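Local coordinates for COMB10 (Helicobacter pylori, PDB 2BHV), which probably serves as a VirB10-type core subunit of the Com type IV secretion system of this bacterium, at residues Asn96-Asp104 with Ser208-Ile216. Numbering follows the deposited sequence.
Sequences NKMGEYRLD and SKIAPIVVI
Y101 and V214 form the inner part of a contact between the connection that joins antiparallel strands 87-94 and 103-111 and the extended linker running from helix 196-209 to strand 215-216, in a VirB10-family periplasmic domain. The phenol ring and the valine cross obliquely, with Y101 CE2 3.6 Å from V214 CB; CG1 of V214 lies nearest CE2 and CG2 nearest CD2. Because Y101 CG is anti to the backbone N (chi1 166°), the ring extends along the linker, bringing its OH to 3.7 Å from CD1 of I216. That same methyl meets CD1 of L103 tip to tip at 4.1 Å, so I216 CD1 is shared by two side chains of the facing segment. All four of these residues are buried.

Toward the helix end the contact is more exposed, although M98, G99 and A211 still bury much of its surface. M98 CG rests on the methyl of A211, CG to CB 3.5 Å, and the bend at chi3 (54°) carries CE to 3.7 Å from CG2 of I210, the two side chains lying side by side. Here the backbones come together, at G99 and A211, with 4.8 Å between their CA atoms; K97, two residues before G99, centres an inverse gamma turn.

Both segments have further partners. S58 OG accepts a hydrogen bond from V214 N, while I216 pairs by backbone with I56. From the second subunit, N201 ND2 donates to the carbonyl of Y101, N197 OD1 accepts from L103 N, and V200 packs on the Y101 side chain, making this region part of the dimer interface. At the outer end, the CA of G99 lies near S208 O, 3.1 Å away.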
loop_
_atom_site.group_PDB
_atom_site.type_symbol
_atom_site.label_atom_id
_atom_site.label_comp_id
_atom_site.label_asym_id
_atom_site.label_seq_id
_atom_site.Cartn_x
_atom_site.Cartn_y
_atom_site.Cartn_z
ATOM N N ASN A 96 -10.659 7.619 7.885
ATOM C CA ASN A 96 -9.672 7.297 6.859
ATOM C C ASN A 96 -8.647 8.421 6.562
ATOM O O ASN A 96 -8.864 9.249 5.667
ATOM C CB ASN A 96 -10.384 6.849 5.567
ATOM C CG ASN A 96 -11.105 5.502 5.718
ATOM O OD1 ASN A 96 -10.622 4.590 6.410
ATOM N ND2 ASN A 96 -12.260 5.371 5.060
ATOM N N LYS A 97 -7.550 8.460 7.332
ATOM C CA LYS A 97 -6.267 9.038 6.849
ATOM C C LYS A 97 -5.764 8.013 5.826
ATOM O O LYS A 97 -4.913 7.157 6.137
ATOM C CB LYS A 97 -5.236 9.226 7.983
ATOM C CG LYS A 97 -5.448 10.457 8.882
ATOM C CD LYS A 97 -4.440 11.576 8.588
ATOM C CE LYS A 97 -4.887 12.444 7.411
ATOM N NZ LYS A 97 -3.888 13.498 7.055
ATOM N N MET A 98 -6.318 8.117 4.611
ATOM C CA MET A 98 -6.500 6.957 3.712
ATOM C C MET A 98 -5.224 6.257 3.203
ATOM O O MET A 98 -4.122 6.843 3.189
ATOM C CB MET A 98 -7.561 7.229 2.611
ATOM C CG MET A 98 -8.933 6.526 2.897
ATOM S SD MET A 98 -10.475 7.133 2.094
ATOM C CE MET A 98 -10.054 7.134 0.339
ATOM N N GLY A 99 -5.403 4.997 2.798
ATOM C CA GLY A 99 -4.349 3.991 2.897
ATOM C C GLY A 99 -4.564 3.284 4.227
ATOM O O GLY A 99 -5.037 2.136 4.265
ATOM N N GLU A 100 -4.247 3.995 5.316
ATOM C CA GLU A 100 -4.518 3.527 6.677
ATOM C C GLU A 100 -6.008 3.525 7.032
ATOM O O GLU A 100 -6.797 4.325 6.514
ATOM C CB GLU A 100 -3.737 4.358 7.701
ATOM C CG GLU A 100 -3.937 3.917 9.158
ATOM C CD GLU A 100 -2.705 4.144 10.027
ATOM O OE1 GLU A 100 -1.870 5.008 9.678
ATOM O OE2 GLU A 100 -2.570 3.449 11.063
ATOM N N TYR A 101 -6.364 2.613 7.935
ATOM C CA TYR A 101 -7.726 2.424 8.407
ATOM C C TYR A 101 -7.780 2.869 9.873
ATOM O O TYR A 101 -6.854 2.604 10.652
ATOM C CB TYR A 101 -8.075 0.942 8.259
ATOM C CG TYR A 101 -9.306 0.449 8.989
ATOM C CD1 TYR A 101 -9.315 0.297 10.380
ATOM C CD2 TYR A 101 -10.455 0.077 8.279
ATOM C CE1 TYR A 101 -10.458 -0.184 11.051
ATOM C CE2 TYR A 101 -11.597 -0.402 8.936
ATOM C CZ TYR A 101 -11.591 -0.533 10.317
ATOM O OH TYR A 101 -12.714 -1.006 10.955
ATOM N N ARG A 102 -8.849 3.573 10.235
ATOM C CA ARG A 102 -9.071 3.964 11.618
ATOM C C ARG A 102 -10.538 3.883 11.981
ATOM O O ARG A 102 -11.371 4.530 11.343
ATOM C CB ARG A 102 -8.562 5.375 11.884
ATOM C CG ARG A 102 -9.109 5.958 13.203
ATOM C CD ARG A 102 -8.477 5.314 14.463
ATOM N NE ARG A 102 -7.205 5.966 14.766
ATOM C CZ ARG A 102 -7.095 7.210 15.249
ATOM N NH1 ARG A 102 -8.194 7.925 15.509
ATOM N NH2 ARG A 102 -5.892 7.742 15.498
ATOM N N LEU A 103 -10.839 3.095 13.017
ATOM C CA LEU A 103 -12.212 2.882 13.486
ATOM C C LEU A 103 -12.298 3.335 14.915
ATOM O O LEU A 103 -11.491 2.891 15.751
ATOM C CB LEU A 103 -12.582 1.393 13.439
ATOM C CG LEU A 103 -14.035 0.891 13.343
ATOM C CD1 LEU A 103 -14.194 -0.403 14.102
ATOM C CD2 LEU A 103 -15.075 1.892 13.798
ATOM N N ASP A 104 -13.264 4.198 15.214
ATOM C CA ASP A 104 -13.505 4.562 16.595
ATOM C C ASP A 104 -14.887 4.132 17.003
ATOM O O ASP A 104 -15.846 4.422 16.309
ATOM C CB ASP A 104 -13.328 6.061 16.799
ATOM C CG ASP A 104 -11.955 6.544 16.385
ATOM O OD1 ASP A 104 -10.973 5.787 16.538
ATOM O OD2 ASP A 104 -11.845 7.688 15.894
ATOM N N SER A 208 -2.305 2.579 -3.224
ATOM C CA SER A 208 -2.682 2.433 -1.813
ATOM C C SER A 208 -3.308 3.716 -1.223
ATOM O O SER A 208 -3.799 3.707 -0.093
ATOM C CB SER A 208 -1.516 1.915 -0.948
ATOM O OG SER A 208 -0.629 2.955 -0.587
ATOM N N LYS A 209 -3.298 4.803 -1.999
ATOM C CA LYS A 209 -3.864 6.087 -1.549
ATOM C C LYS A 209 -5.344 5.959 -1.163
ATOM O O LYS A 209 -5.734 6.352 -0.060
ATOM C CB LYS A 209 -3.655 7.219 -2.586
ATOM C CG LYS A 209 -2.407 8.115 -2.354
ATOM C CD LYS A 209 -2.737 9.595 -2.623
ATOM C CE LYS A 209 -1.565 10.373 -3.229
ATOM N NZ LYS A 209 -0.434 10.590 -2.286
ATOM N N ILE A 210 -6.161 5.411 -2.058
ATOM C CA ILE A 210 -7.533 5.066 -1.689
ATOM C C ILE A 210 -7.519 3.773 -0.838
ATOM O O ILE A 210 -6.635 2.928 -1.000
ATOM C CB ILE A 210 -8.462 4.970 -2.932
ATOM C CG1 ILE A 210 -8.259 6.206 -3.826
ATOM C CG2 ILE A 210 -9.940 4.822 -2.506
ATOM C CD1 ILE A 210 -9.101 6.229 -5.109
ATOM N N ALA A 211 -8.470 3.656 0.095
ATOM C CA ALA A 211 -8.510 2.532 1.049
ATOM C C ALA A 211 -9.598 1.550 0.658
ATOM O O ALA A 211 -10.540 1.942 -0.026
ATOM C CB ALA A 211 -8.742 3.041 2.478
ATOM N N PRO A 212 -9.479 0.271 1.086
ATOM C CA PRO A 212 -10.528 -0.679 0.705
ATOM C C PRO A 212 -11.724 -0.561 1.625
ATOM O O PRO A 212 -11.624 -0.009 2.720
ATOM C CB PRO A 212 -9.855 -2.046 0.879
ATOM C CG PRO A 212 -8.829 -1.830 1.953
ATOM C CD PRO A 212 -8.435 -0.364 1.922
ATOM N N ILE A 213 -12.858 -1.056 1.170
ATOM C CA ILE A 213 -14.001 -1.168 2.035
ATOM C C ILE A 213 -13.708 -2.299 3.013
ATOM O O ILE A 213 -13.294 -3.388 2.623
ATOM C CB ILE A 213 -15.307 -1.444 1.250
ATOM C CG1 ILE A 213 -15.355 -0.620 -0.046
ATOM C CG2 ILE A 213 -16.532 -1.159 2.134
ATOM C CD1 ILE A 213 -14.778 -1.341 -1.270
ATOM N N VAL A 214 -13.876 -2.011 4.289
ATOM C CA VAL A 214 -13.715 -3.002 5.322
ATOM C C VAL A 214 -15.021 -3.146 6.090
ATOM O O VAL A 214 -15.567 -2.174 6.612
ATOM C CB VAL A 214 -12.616 -2.623 6.297
ATOM C CG1 VAL A 214 -12.521 -3.659 7.405
ATOM C CG2 VAL A 214 -11.310 -2.502 5.582
ATOM N N VAL A 215 -15.518 -4.372 6.155
ATOM C CA VAL A 215 -16.694 -4.648 6.939
ATOM C C VAL A 215 -16.320 -5.597 8.064
ATOM O O VAL A 215 -15.582 -6.557 7.848
ATOM C CB VAL A 215 -17.862 -5.206 6.073
ATOM C CG1 VAL A 215 -18.950 -5.810 6.953
ATOM C CG2 VAL A 215 -18.432 -4.108 5.195
ATOM N N ILE A 216 -16.804 -5.288 9.266
ATOM C CA ILE A 216 -16.742 -6.211 10.373
ATOM C C ILE A 216 -18.154 -6.773 10.559
ATOM O O ILE A 216 -19.052 -6.072 11.031
ATOM C CB ILE A 216 -16.200 -5.519 11.619
ATOM C CG1 ILE A 216 -14.750 -5.084 11.361
ATOM C CG2 ILE A 216 -16.255 -6.458 12.818
ATOM C CD1 ILE A 216 -14.215 -4.086 12.332
#